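Local coordinates for insecticidal protein (Brevibacillus laterosporus, PDB 7ML9), which is an insecticidal toxin active against western corn rootworm that probably kills by inserting a beta-barrel pore into membranes, as do epsilon-toxin relatives, at residues 56-61 with 70-75; 84-89 with 221-226; 133-138 with 182-187; 141-146 with 272-277; 169-174 with 215-220. All coordinates share one frame; numbering follows the deposited sequence. Where two conformers were deposited one is given.

Contact 1: 56-61 with 70-75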
# COMPACT_ATOMS: atom_id res chain seq x y z
N ASP A 56 -17.98 31.11 3.54
CA ASP A 56 -18.76 31.42 4.73
C ASP A 56 -18.92 32.92 4.94
O ASP A 56 -19.68 33.33 5.83
CB ASP A 56 -18.09 30.80 5.97
CG ASP A 56 -18.22 29.28 6.03
OD1 ASP A 56 -18.96 28.70 5.20
OD2 ASP A 56 -17.58 28.67 6.91
N GLU A 57 -18.25 33.74 4.14
CA GLU A 57 -18.25 35.18 4.30
C GLU A 57 -19.39 35.80 3.50
O GLU A 57 -19.83 35.26 2.48
CB GLU A 57 -16.93 35.78 3.83
CG GLU A 57 -15.76 35.56 4.78
CD GLU A 57 -14.51 36.30 4.33
OE1 GLU A 57 -14.01 36.01 3.22
OE2 GLU A 57 -14.02 37.17 5.09
N GLN A 58 -19.86 36.95 3.96
CA GLN A 58 -20.86 37.66 3.18
C GLN A 58 -20.24 38.09 1.86
O GLN A 58 -19.08 38.51 1.81
CB GLN A 58 -21.39 38.87 3.95
CG GLN A 58 -22.48 39.61 3.19
CD GLN A 58 -22.92 40.87 3.92
OE1 GLN A 58 -22.14 41.82 4.06
NE2 GLN A 58 -24.16 40.89 4.38
N GLN A 59 -21.00 37.95 0.78
CA GLN A 59 -20.50 38.37 -0.52
C GLN A 59 -21.66 38.92 -1.33
O GLN A 59 -22.83 38.68 -1.02
CB GLN A 59 -19.79 37.21 -1.26
CG GLN A 59 -20.68 36.06 -1.67
CD GLN A 59 -19.89 34.84 -2.18
OE1 GLN A 59 -19.12 34.93 -3.14
NE2 GLN A 59 -20.12 33.70 -1.55
N PHE A 60 -21.32 39.68 -2.37
CA PHE A 60 -22.31 40.25 -3.26
C PHE A 60 -21.92 39.95 -4.69
O PHE A 60 -20.77 39.64 -5.00
CB PHE A 60 -22.48 41.78 -3.06
CG PHE A 60 -21.27 42.59 -3.44
CD1 PHE A 60 -21.05 42.98 -4.76
CD2 PHE A 60 -20.35 42.98 -2.48
CE1 PHE A 60 -19.94 43.73 -5.10
CE2 PHE A 60 -19.24 43.73 -2.82
CZ PHE A 60 -19.04 44.11 -4.13
N SER A 61 -22.91 40.04 -5.57
CA SER A 61 -22.64 39.73 -6.97
C SER A 61 -23.73 40.38 -7.81
O SER A 61 -24.88 40.50 -7.37
CB SER A 61 -22.59 38.21 -7.18
OG SER A 61 -23.00 37.87 -8.49
N PHE A 70 -27.03 39.63 -2.57
CA PHE A 70 -26.16 39.32 -1.45
C PHE A 70 -26.33 37.88 -1.01
O PHE A 70 -27.44 37.33 -1.05
CB PHE A 70 -26.42 40.27 -0.28
CG PHE A 70 -25.66 41.56 -0.38
CD1 PHE A 70 -24.39 41.68 0.18
CD2 PHE A 70 -26.19 42.65 -1.04
CE1 PHE A 70 -23.68 42.86 0.09
CE2 PHE A 70 -25.48 43.84 -1.14
CZ PHE A 70 -24.22 43.94 -0.58
N LEU A 71 -25.22 37.26 -0.61
CA LEU A 71 -25.22 35.94 0.00
C LEU A 71 -24.54 36.08 1.35
O LEU A 71 -23.35 36.43 1.42
CB LEU A 71 -24.50 34.91 -0.89
CG LEU A 71 -24.35 33.47 -0.35
CD1 LEU A 71 -25.67 32.94 0.17
CD2 LEU A 71 -23.76 32.53 -1.44
N THR A 72 -25.30 35.86 2.42
CA THR A 72 -24.82 35.99 3.80
C THR A 72 -25.16 34.69 4.51
O THR A 72 -26.27 34.53 5.03
CB THR A 72 -25.47 37.18 4.51
OG1 THR A 72 -25.59 38.29 3.61
CG2 THR A 72 -24.65 37.59 5.74
N PRO A 73 -24.24 33.73 4.53
CA PRO A 73 -24.49 32.48 5.28
C PRO A 73 -24.63 32.77 6.76
O PRO A 73 -23.80 33.46 7.36
CB PRO A 73 -23.24 31.63 4.97
CG PRO A 73 -22.66 32.23 3.68
CD PRO A 73 -22.96 33.71 3.80
N PRO A 74 -25.70 32.28 7.38
CA PRO A 74 -25.92 32.53 8.81
C PRO A 74 -25.02 31.67 9.69
O PRO A 74 -24.44 30.67 9.26
CB PRO A 74 -27.39 32.15 9.00
CG PRO A 74 -27.65 31.14 7.97
CD PRO A 74 -26.77 31.46 6.79
N LYS A 75 -24.90 32.09 10.97
CA LYS A 75 -24.08 31.35 11.92
C LYS A 75 -24.51 29.90 12.00
O LYS A 75 -23.71 29.01 12.28
CB LYS A 75 -24.18 31.97 13.32
CG LYS A 75 -23.95 33.46 13.38
CD LYS A 75 -22.66 33.86 12.71
CE LYS A 75 -22.57 35.38 12.60
NZ LYS A 75 -22.80 36.03 13.93
O HOH W 1 -21.80 35.10 6.51
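Gln58 and Thr72 meet through their side chains one residue beyond the paired ends of two short antiparallel strands. With CG trans to the backbone N (chi1 -178°) and the rest of the chain extended, Gln58 runs alongside Thr72, both pointing the same way. Its CB packs 3.9 Å from Thr72 CG2, and its CG comes within 3.4 Å of Thr72 OG1. The amide carbon CD passes 4.1 Å from Phe70 CD1, the amide and ring planes being 61° apart. At the tip, NE2 donates to Thr72 OG1 over 3.1 Å. The bond is nearly straight (165° at the hydrogen), and the oxygen lies in the amide plane, a geometry that suits this turn of the amide.

Behind this bond the backbones are tied by a hydrogen-bonded pair: Gln59 N reaches Leu71 O at 2.9 Å, and Leu71 N returns to Gln59 O at 2.8 Å. The next, non-hydrogen-bonded pair, Phe60 with Phe70, carries the aromatics. Phe60 places its CB over one face of the Phe70 ring, 3.5 Å from CE1, while the two rings themselves are inclined obliquely. On the opposite face Gln59 and Leu71 lie side by side; Leu71 packs on Phe44 of helix 28-48, and the Gln59 amide bonds to Lys53 O. Where the strands part, a water donates to both Asp56 O and Pro73 O. The Asp56 carboxylate turns instead to Arg37 and Arg82. The whole is a small two-stranded beta hairpin, 59-63 with 69-71, leaning on helix 28-48 toward one end of the elongated molecule.

Contact 2: 84-89 with 221-226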
# COMPACT_ATOMS: atom_id res chain seq x y z
N SER A 84 -22.73 17.85 9.66
CA SER A 84 -23.11 17.20 10.90
C SER A 84 -23.15 15.70 10.65
O SER A 84 -23.19 15.25 9.50
CB SER A 84 -24.47 17.69 11.43
OG SER A 84 -25.53 17.24 10.59
N GLN A 85 -23.12 14.94 11.74
CA GLN A 85 -23.13 13.48 11.70
C GLN A 85 -21.94 12.93 10.92
O GLN A 85 -22.05 11.90 10.25
CB GLN A 85 -24.44 12.94 11.12
CG GLN A 85 -25.62 13.01 12.08
CD GLN A 85 -26.94 12.77 11.36
OE1 GLN A 85 -27.15 11.72 10.76
NE2 GLN A 85 -27.83 13.75 11.43
N TYR A 86 -20.80 13.62 11.00
CA TYR A 86 -19.60 13.16 10.31
C TYR A 86 -19.09 11.89 10.99
O TYR A 86 -18.97 11.85 12.22
CB TYR A 86 -18.53 14.25 10.32
CG TYR A 86 -17.19 13.76 9.82
CD1 TYR A 86 -16.95 13.61 8.46
CD2 TYR A 86 -16.17 13.40 10.70
CE1 TYR A 86 -15.72 13.13 7.99
CE2 TYR A 86 -14.95 12.92 10.24
CZ TYR A 86 -14.72 12.80 8.89
OH TYR A 86 -13.50 12.33 8.42
N LYS A 87 -18.77 10.87 10.19
CA LYS A 87 -18.41 9.58 10.75
C LYS A 87 -17.51 8.85 9.75
O LYS A 87 -17.78 8.87 8.56
CB LYS A 87 -19.67 8.74 11.02
CG LYS A 87 -19.41 7.39 11.65
CD LYS A 87 -20.69 6.87 12.30
CE LYS A 87 -20.39 5.87 13.40
NZ LYS A 87 -20.10 4.52 12.82
N VAL A 88 -16.45 8.22 10.24
CA VAL A 88 -15.68 7.31 9.41
C VAL A 88 -16.32 5.94 9.57
O VAL A 88 -16.32 5.37 10.66
CB VAL A 88 -14.20 7.28 9.79
CG1 VAL A 88 -13.45 6.33 8.88
CG2 VAL A 88 -13.60 8.69 9.71
N ASN A 89 -16.91 5.42 8.50
CA ASN A 89 -17.67 4.16 8.57
C ASN A 89 -16.80 2.93 8.35
O ASN A 89 -17.01 1.91 9.00
CB ASN A 89 -18.78 4.15 7.52
CG ASN A 89 -19.73 5.31 7.67
OD1 ASN A 89 -20.21 5.58 8.77
ND2 ASN A 89 -20.01 6.01 6.57
N ALA A 221 -11.44 5.42 2.52
CA ALA A 221 -12.28 5.54 3.70
C ALA A 221 -13.69 5.86 3.24
O ALA A 221 -13.88 6.68 2.33
CB ALA A 221 -11.74 6.62 4.65
N ASN A 222 -14.67 5.19 3.83
CA ASN A 222 -16.08 5.48 3.61
C ASN A 222 -16.53 6.36 4.76
O ASN A 222 -16.43 5.96 5.92
CB ASN A 222 -16.88 4.18 3.54
CG ASN A 222 -18.37 4.40 3.30
OD1 ASN A 222 -19.04 5.12 4.04
ND2 ASN A 222 -18.89 3.76 2.27
N VAL A 223 -17.00 7.57 4.44
CA VAL A 223 -17.37 8.54 5.47
C VAL A 223 -18.80 9.01 5.24
O VAL A 223 -19.27 9.12 4.11
CB VAL A 223 -16.40 9.74 5.53
CG1 VAL A 223 -14.94 9.27 5.62
CG2 VAL A 223 -16.56 10.63 4.34
N GLY A 224 -19.49 9.30 6.35
CA GLY A 224 -20.87 9.75 6.32
C GLY A 224 -20.98 11.18 6.82
O GLY A 224 -20.05 11.74 7.38
N GLY A 225 -22.14 11.78 6.56
CA GLY A 225 -22.35 13.15 7.00
C GLY A 225 -23.50 13.81 6.27
O GLY A 225 -24.04 13.29 5.29
N ILE A 226 -23.87 14.99 6.79
CA ILE A 226 -24.97 15.81 6.30
C ILE A 226 -24.41 17.20 6.01
O ILE A 226 -23.82 17.82 6.90
CB ILE A 226 -26.11 15.92 7.33
CG1 ILE A 226 -26.66 14.56 7.74
CG2 ILE A 226 -27.23 16.83 6.79
CD1 ILE A 226 -27.26 13.78 6.59
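Asn222 O receives the shortest polar bond here, from Asn89 N at 2.7 Å, and the same two residues are joined again through their side chains. Asn89 ND2 donates to Asn222 OD1 over 2.9 Å, almost straight at 172°. The acceptor lies in the Asn89 amide plane, yet the two amide planes are turned 58° from each other. With CG anti to the backbone N (chi1 -180°), Asn222 carries OD1 to Asn89 ND2.

Farther along, Gly224 N bonds to Lys87 O at 2.8 Å, whereas the return bond from Lys87 N meets Gly224 O at 3.2 Å from above the carbonyl plane. Between this pair and that of Ser84 with Ile226 the register slips by one residue, a beta bulge. Gly225 sits at the slip, its CA 3.4 Å from Ser84 O and 3.5 Å from Gln85 O. Beyond it, Gln85 lays its amide alongside Ile226 CG1, and Ser84 OG, bonded to Trp228, touches Ile226 CB.

Tyr86 starts away from the partner strand, but its ring returns, CE1 lying 4.2 Å from Val223 CB. Both residues lean on Leu32 of helix 28-48, and Tyr86 OH bonds to Leu148 O. Strand 201-229 is thus flanked by 86-115 and, through Val267 and Val269, by 266-289.

Contact 3: 133-138 with 182-187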
# COMPACT_ATOMS: atom_id res chain seq x y z
N THR A 133 20.86 -16.98 7.81
CA THR A 133 20.08 -16.17 8.75
C THR A 133 19.81 -14.85 8.06
O THR A 133 20.73 -14.07 7.79
CB THR A 133 20.81 -16.00 10.07
OG1 THR A 133 20.92 -17.28 10.70
CG2 THR A 133 20.01 -15.04 10.99
N TYR A 134 18.55 -14.60 7.76
CA TYR A 134 18.17 -13.53 6.85
C TYR A 134 17.16 -12.62 7.54
O TYR A 134 16.29 -13.09 8.26
CB TYR A 134 17.57 -14.12 5.57
CG TYR A 134 17.41 -13.12 4.46
CD1 TYR A 134 18.50 -12.73 3.69
CD2 TYR A 134 16.17 -12.54 4.18
CE1 TYR A 134 18.36 -11.81 2.65
CE2 TYR A 134 16.02 -11.63 3.16
CZ TYR A 134 17.12 -11.25 2.40
OH TYR A 134 16.97 -10.33 1.37
N THR A 135 17.27 -11.32 7.28
CA THR A 135 16.30 -10.35 7.78
C THR A 135 15.36 -9.96 6.64
O THR A 135 15.75 -9.20 5.75
CB THR A 135 17.00 -9.13 8.35
OG1 THR A 135 17.84 -9.53 9.44
CG2 THR A 135 15.95 -8.10 8.85
N GLU A 136 14.15 -10.50 6.67
CA GLU A 136 13.07 -10.02 5.82
C GLU A 136 12.57 -8.68 6.34
O GLU A 136 12.48 -8.45 7.56
CB GLU A 136 11.92 -11.03 5.80
CG GLU A 136 12.29 -12.44 5.34
CD GLU A 136 11.15 -13.40 5.53
OE1 GLU A 136 10.14 -13.02 6.16
OE2 GLU A 136 11.25 -14.55 5.05
N SER A 137 12.26 -7.79 5.42
CA SER A 137 11.81 -6.45 5.74
C SER A 137 10.61 -6.11 4.88
O SER A 137 10.60 -6.43 3.68
CB SER A 137 12.93 -5.42 5.51
OG SER A 137 12.68 -4.23 6.22
N THR A 138 9.60 -5.49 5.48
CA THR A 138 8.49 -4.90 4.75
C THR A 138 8.32 -3.47 5.24
O THR A 138 8.24 -3.24 6.45
CB THR A 138 7.19 -5.66 4.97
OG1 THR A 138 7.33 -7.01 4.50
CG2 THR A 138 6.04 -4.97 4.23
N THR A 182 10.35 -5.98 10.52
CA THR A 182 11.41 -6.92 10.16
C THR A 182 11.20 -8.23 10.90
O THR A 182 10.74 -8.26 12.04
CB THR A 182 12.81 -6.39 10.48
OG1 THR A 182 12.92 -6.10 11.88
CG2 THR A 182 13.12 -5.15 9.67
N LYS A 183 11.54 -9.32 10.21
CA LYS A 183 11.61 -10.65 10.81
C LYS A 183 12.98 -11.23 10.48
O LYS A 183 13.37 -11.25 9.31
CB LYS A 183 10.53 -11.59 10.30
CG LYS A 183 9.12 -11.08 10.28
CD LYS A 183 8.19 -12.19 9.83
CE LYS A 183 6.88 -11.65 9.29
NZ LYS A 183 6.05 -11.09 10.38
N GLN A 184 13.70 -11.69 11.49
CA GLN A 184 14.81 -12.59 11.23
C GLN A 184 14.24 -13.98 11.02
O GLN A 184 13.34 -14.42 11.75
CB GLN A 184 15.83 -12.59 12.36
CG GLN A 184 16.82 -11.46 12.25
CD GLN A 184 16.24 -10.17 12.79
OE1 GLN A 184 15.49 -10.18 13.76
NE2 GLN A 184 16.58 -9.05 12.16
N VAL A 185 14.72 -14.66 9.98
CA VAL A 185 14.26 -16.01 9.69
C VAL A 185 15.48 -16.87 9.43
O VAL A 185 16.57 -16.38 9.13
CB VAL A 185 13.28 -16.06 8.49
CG1 VAL A 185 12.04 -15.22 8.75
CG2 VAL A 185 13.99 -15.59 7.21
N SER A 186 15.29 -18.16 9.57
CA SER A 186 16.28 -19.14 9.15
C SER A 186 15.75 -19.79 7.88
O SER A 186 14.64 -20.33 7.88
CB SER A 186 16.56 -20.18 10.24
OG SER A 186 17.71 -20.94 9.92
N TYR A 187 16.53 -19.71 6.81
CA TYR A 187 16.28 -20.45 5.58
C TYR A 187 17.13 -21.71 5.57
O TYR A 187 18.30 -21.67 5.95
CB TYR A 187 16.61 -19.60 4.35
CG TYR A 187 15.73 -18.38 4.18
CD1 TYR A 187 14.36 -18.44 4.40
CD2 TYR A 187 16.27 -17.17 3.76
CE1 TYR A 187 13.56 -17.32 4.21
CE2 TYR A 187 15.47 -16.04 3.57
CZ TYR A 187 14.12 -16.13 3.80
OH TYR A 187 13.33 -15.01 3.62
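Tyr134 and Val185 exchange a close pair of backbone bonds, Val185 N to Tyr134 O at 2.8 Å and Tyr134 N to Val185 O at 3.0 Å. Glu136 and Lys183 repeat the pattern two residues on. Strands 133-138 and 182-187 therefore run antiparallel in unbroken register, with a 153° angle between their short axes, and alternate residues face opposite ways.

On one face Gln184 bends at chi2 (82°), swinging its amide beside Thr135, where NE2 donates to OG1 at 3.0 Å. Thr182 CG2 lies nearby against Ser137 OG, 3.6 Å away.

The other face is organised around Glu136. Tyr187 OH donates to Glu136 OE2 over 2.6 Å; Glu136 OE2 accepts with its anti lone pair, the one away from OE1, and also forms a salt bridge with Arg314. Tyr187 OH in turn takes a bond from Gly280 N, so this oxygen both donates and accepts. Within its own strand, Val185 CG2 sits over one face of the Tyr187 ring, toward the rim, and Tyr134 CB lies 3.5 Å from Tyr187 CE2, the two rings oblique at 33°.

Strand 130-147 is paired here with 178-189, which 303-323 flanks: part of a long, largely antiparallel sheet, consistent with the elongated body of epsilon-toxin-like pore formers.

Contact 4: 141-146 with 272-277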
# COMPACT_ATOMS: atom_id res chain seq x y z
N THR A 141 4.96 3.58 2.98
CA THR A 141 4.90 5.03 3.17
C THR A 141 3.53 5.51 2.70
O THR A 141 3.08 5.11 1.62
CB THR A 141 5.99 5.76 2.38
OG1 THR A 141 7.29 5.39 2.88
CG2 THR A 141 5.82 7.27 2.51
N THR A 142 2.87 6.33 3.51
CA THR A 142 1.64 6.96 3.06
C THR A 142 2.01 8.20 2.27
O THR A 142 2.56 9.16 2.82
CB THR A 142 0.75 7.29 4.25
OG1 THR A 142 0.39 6.07 4.92
CG2 THR A 142 -0.53 8.00 3.76
N THR A 143 1.75 8.17 0.96
CA THR A 143 2.20 9.24 0.08
C THR A 143 1.12 10.28 -0.18
O THR A 143 1.44 11.46 -0.38
CB THR A 143 2.69 8.66 -1.26
OG1 THR A 143 1.66 7.85 -1.83
CG2 THR A 143 3.96 7.78 -1.05
N HIS A 144 -0.15 9.87 -0.22
CA HIS A 144 -1.29 10.78 -0.27
C HIS A 144 -2.17 10.42 0.92
O HIS A 144 -2.98 9.48 0.84
CB HIS A 144 -2.07 10.64 -1.58
CG HIS A 144 -1.30 11.06 -2.79
ND1 HIS A 144 -0.14 10.43 -3.20
CD2 HIS A 144 -1.55 12.02 -3.71
CE1 HIS A 144 0.30 11.00 -4.31
NE2 HIS A 144 -0.54 11.96 -4.64
N GLY A 145 -2.00 11.15 2.03
CA GLY A 145 -2.69 10.82 3.25
C GLY A 145 -4.12 11.34 3.31
O GLY A 145 -4.52 12.23 2.55
N LEU A 146 -4.90 10.76 4.22
CA LEU A 146 -6.26 11.20 4.49
C LEU A 146 -6.33 11.63 5.94
O LEU A 146 -6.13 10.81 6.85
CB LEU A 146 -7.28 10.09 4.17
CG LEU A 146 -7.36 9.56 2.73
CD1 LEU A 146 -8.25 8.32 2.63
CD2 LEU A 146 -7.84 10.62 1.77
N GLN A 272 -3.26 7.22 -1.09
CA GLN A 272 -2.28 6.36 -1.75
C GLN A 272 -1.11 6.07 -0.83
O GLN A 272 -0.71 6.91 -0.01
CB GLN A 272 -1.72 7.00 -3.03
CG GLN A 272 -2.34 6.52 -4.31
CD GLN A 272 -1.87 7.33 -5.51
OE1 GLN A 272 -2.69 7.81 -6.31
NE2 GLN A 272 -0.55 7.48 -5.63
N GLY A 273 -0.50 4.89 -1.02
CA GLY A 273 0.75 4.57 -0.36
C GLY A 273 1.66 3.77 -1.28
O GLY A 273 1.27 3.37 -2.38
N THR A 274 2.89 3.58 -0.82
CA THR A 274 3.86 2.71 -1.47
C THR A 274 4.29 1.63 -0.49
O THR A 274 4.07 1.75 0.72
CB THR A 274 5.11 3.48 -1.96
OG1 THR A 274 5.69 4.21 -0.87
CG2 THR A 274 4.76 4.44 -3.09
N PHE A 275 4.88 0.56 -1.01
CA PHE A 275 5.42 -0.48 -0.13
C PHE A 275 6.60 -1.15 -0.80
O PHE A 275 6.78 -1.08 -2.02
CB PHE A 275 4.36 -1.53 0.23
CG PHE A 275 3.96 -2.40 -0.93
CD1 PHE A 275 2.94 -2.00 -1.78
CD2 PHE A 275 4.62 -3.60 -1.19
CE1 PHE A 275 2.57 -2.78 -2.86
CE2 PHE A 275 4.26 -4.39 -2.27
CZ PHE A 275 3.23 -3.98 -3.11
N LYS A 276 7.41 -1.82 0.01
CA LYS A 276 8.49 -2.64 -0.53
C LYS A 276 8.78 -3.76 0.45
O LYS A 276 8.46 -3.67 1.64
CB LYS A 276 9.74 -1.81 -0.80
CG LYS A 276 10.31 -1.15 0.43
CD LYS A 276 11.59 -0.41 0.09
CE LYS A 276 12.06 0.44 1.26
NZ LYS A 276 13.54 0.43 1.41
N SER A 277 9.38 -4.83 -0.06
CA SER A 277 9.61 -6.02 0.76
C SER A 277 10.77 -6.81 0.16
O SER A 277 10.99 -6.78 -1.05
CB SER A 277 8.34 -6.87 0.83
OG SER A 277 8.41 -7.83 1.84
O HOH W 2 2.10 6.78 -4.41
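Gln272 O faces two consecutive residues of segment 141-146, Thr143 and His144, the mark of a classic beta bulge. Thr143 N reaches it at 2.9 Å and His144 N at 3.0 Å, both from the same face of the carbonyl plane; the second is the straighter bond, 175° at the hydrogen. Gln272 N completes the pair by donating to His144 O at 3.0 Å, in the carbonyl plane and on a lone pair.

The side chains follow the same pairing. His144 and Gln272 run side by side, and Gln272 CD lies over one face of the imidazole, offset toward the rim, with amide and ring planes 36° apart. Ahead of the bulge the pairing is regular: Thr274 N donates to Thr141 O at 2.9 Å, and Gly273 CA slips within 3.1 Å of that same oxygen. Thr274 OG1 rests against Thr141 CB.

Outside this shell, Thr142 OG1 bonds to Asn172 O, and Thr142 also packs on Tyr171 and Leu219. The chain turns a corner at 143-144, and Ser24 bonds to the backbones of Thr143, at the corner, and Gly145, just past it; the bulge thus appears to lie where strand 130-147 passes from 266-289 toward the N-terminal strand 25-27. Thr143 OG1, set between the backbone N and carbonyl carbon (chi1 54°), is linked through one water to Gln272: the water lies 2.8 Å from Thr143 OG1 and accepts from Gln272 NE2 at 3.0 Å.

Contact 5: 169-174 with 215-220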
# COMPACT_ATOMS: atom_id res chain seq x y z
N THR A 169 0.99 -5.46 5.16
CA THR A 169 1.58 -4.25 5.70
C THR A 169 0.42 -3.34 6.11
O THR A 169 -0.64 -3.36 5.48
CB THR A 169 2.49 -3.57 4.67
OG1 THR A 169 3.24 -2.51 5.28
CG2 THR A 169 1.70 -3.02 3.47
N GLU A 170 0.61 -2.60 7.19
CA GLU A 170 -0.45 -1.79 7.78
C GLU A 170 -0.15 -0.32 7.54
O GLU A 170 0.89 0.19 7.98
CB GLU A 170 -0.61 -2.07 9.28
CG GLU A 170 -1.81 -1.34 9.88
CD GLU A 170 -2.07 -1.71 11.33
OE1 GLU A 170 -1.09 -1.82 12.10
OE2 GLU A 170 -3.25 -1.92 11.68
N TYR A 171 -1.05 0.36 6.83
CA TYR A 171 -0.91 1.78 6.56
C TYR A 171 -1.57 2.58 7.67
O TYR A 171 -2.66 2.24 8.14
CB TYR A 171 -1.57 2.15 5.23
CG TYR A 171 -0.76 1.75 4.04
CD1 TYR A 171 0.22 2.58 3.54
CD2 TYR A 171 -0.97 0.53 3.42
CE1 TYR A 171 0.97 2.20 2.44
CE2 TYR A 171 -0.23 0.14 2.34
CZ TYR A 171 0.74 0.98 1.85
OH TYR A 171 1.48 0.60 0.76
N ASN A 172 -0.89 3.64 8.10
CA ASN A 172 -1.53 4.71 8.84
C ASN A 172 -1.86 5.83 7.85
O ASN A 172 -0.97 6.30 7.13
CB ASN A 172 -0.63 5.23 9.97
CG ASN A 172 -1.35 6.22 10.88
OD1 ASN A 172 -1.96 7.18 10.41
ND2 ASN A 172 -1.28 5.97 12.18
N PHE A 173 -3.12 6.25 7.83
CA PHE A 173 -3.61 7.14 6.78
C PHE A 173 -3.06 8.55 6.88
O PHE A 173 -3.25 9.34 5.95
CB PHE A 173 -5.14 7.17 6.77
CG PHE A 173 -5.78 5.97 6.11
CD1 PHE A 173 -5.14 4.74 6.05
CD2 PHE A 173 -7.05 6.08 5.55
CE1 PHE A 173 -5.75 3.64 5.44
CE2 PHE A 173 -7.66 4.99 4.94
CZ PHE A 173 -7.01 3.76 4.88
N GLN A 174 -2.37 8.92 7.96
CA GLN A 174 -1.83 10.27 8.02
C GLN A 174 -0.71 10.45 7.01
O GLN A 174 0.14 9.57 6.84
CB GLN A 174 -1.31 10.59 9.43
CG GLN A 174 -0.64 11.97 9.53
CD GLN A 174 0.05 12.21 10.88
OE1 GLN A 174 -0.49 11.88 11.94
NE2 GLN A 174 1.25 12.78 10.83
N GLY A 215 5.63 -1.60 -4.78
CA GLY A 215 4.40 -1.28 -5.47
C GLY A 215 3.65 -0.17 -4.80
O GLY A 215 4.20 0.61 -4.02
N GLU A 216 2.36 -0.11 -5.12
CA GLU A 216 1.49 0.97 -4.72
C GLU A 216 0.25 0.39 -4.09
O GLU A 216 -0.18 -0.72 -4.41
CB GLU A 216 1.09 1.84 -5.92
CG GLU A 216 2.25 2.45 -6.66
CD GLU A 216 2.44 3.90 -6.31
OE1 GLU A 216 1.68 4.40 -5.44
OE2 GLU A 216 3.33 4.55 -6.91
N ALA A 217 -0.34 1.17 -3.19
CA ALA A 217 -1.58 0.81 -2.53
C ALA A 217 -2.58 1.95 -2.70
O ALA A 217 -2.19 3.12 -2.69
CB ALA A 217 -1.34 0.55 -1.05
N ASN A 218 -3.85 1.59 -2.87
CA ASN A 218 -4.94 2.55 -2.71
C ASN A 218 -5.46 2.49 -1.28
O ASN A 218 -5.71 1.40 -0.74
CB ASN A 218 -6.08 2.25 -3.68
CG ASN A 218 -5.68 2.42 -5.12
OD1 ASN A 218 -6.06 1.62 -5.96
ND2 ASN A 218 -4.90 3.45 -5.40
N LEU A 219 -5.62 3.65 -0.67
CA LEU A 219 -6.19 3.79 0.67
C LEU A 219 -7.59 4.39 0.53
O LEU A 219 -7.77 5.36 -0.22
CB LEU A 219 -5.31 4.69 1.53
CG LEU A 219 -3.80 4.36 1.48
CD1 LEU A 219 -3.03 5.34 2.33
CD2 LEU A 219 -3.57 2.94 1.95
N TYR A 220 -8.57 3.79 1.20
CA TYR A 220 -9.97 4.19 1.03
C TYR A 220 -10.61 4.39 2.40
O TYR A 220 -10.36 3.63 3.33
CB TYR A 220 -10.80 3.13 0.28
CG TYR A 220 -10.40 2.90 -1.16
CD1 TYR A 220 -10.69 3.83 -2.14
CD2 TYR A 220 -9.73 1.73 -1.53
CE1 TYR A 220 -10.33 3.61 -3.46
CE2 TYR A 220 -9.37 1.51 -2.85
CZ TYR A 220 -9.67 2.45 -3.81
OH TYR A 220 -9.30 2.24 -5.12
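Tyr171 and Phe173 each turn one ring face to Leu219, which serves both. Leu219 CD2 stands over the Tyr171 ring, 3.7 Å from CG and off-centre toward the rim, while Leu219 CB lies over the Phe173 ring, 3.9 Å from CZ. Both are CH-pi contacts, at 24° and 20° from the respective ring normals. The edge of Phe173 is used too: Tyr220 O lies in the ring plane, 3.4 Å from CE2. At the far end of Tyr171, Ala217 CB approaches obliquely, 3.4 Å from OH and 3.6 Å from CE2.

Leu219 holds CG opposite its carbonyl carbon (chi1 -47°), which sets it roughly perpendicular to Tyr171 and antiparallel to Phe173. No hydrogen bond joins the two segments. Around them, Tyr171 OH makes a weak bond to Thr274 O, Phe173 is paired by its backbone with Leu146, and an Asx turn, Gln174 N to Asn172 OD1, follows the strand.

The packing is thus between the end of hairpin 153-160/165-172, with the loop after it, and the Ala217/Leu219 side of strand 201-229. A two-stranded hairpin tucked against the main sheet is consistent with the insertion hairpin of epsilon-toxin-like proteins, which is thought to unfold into the membrane barrel.

Contact 1 closes first along the chain and stands apart, its separate hairpin about 40 Å from contact 4, centre to centre. Contacts 2, 3 and 4 are pairings within one long sheet. Contact 2 closes a loop of 131 residues and encloses both contact 3 and contact 5; contact 4 crosses contacts 2 and 3 in chain order and encloses contact 5. Strand 130-147 serves contacts 3 and 4, and strand 201-229 serves contacts 2 and 5. Contact 5, its centre about 5 Å from that of contact 4 near the middle of the molecule, touches contact 4 and joins the sheet to the hairpin packed on it, so a hairpin released for pore formation would probably have to break contact 5.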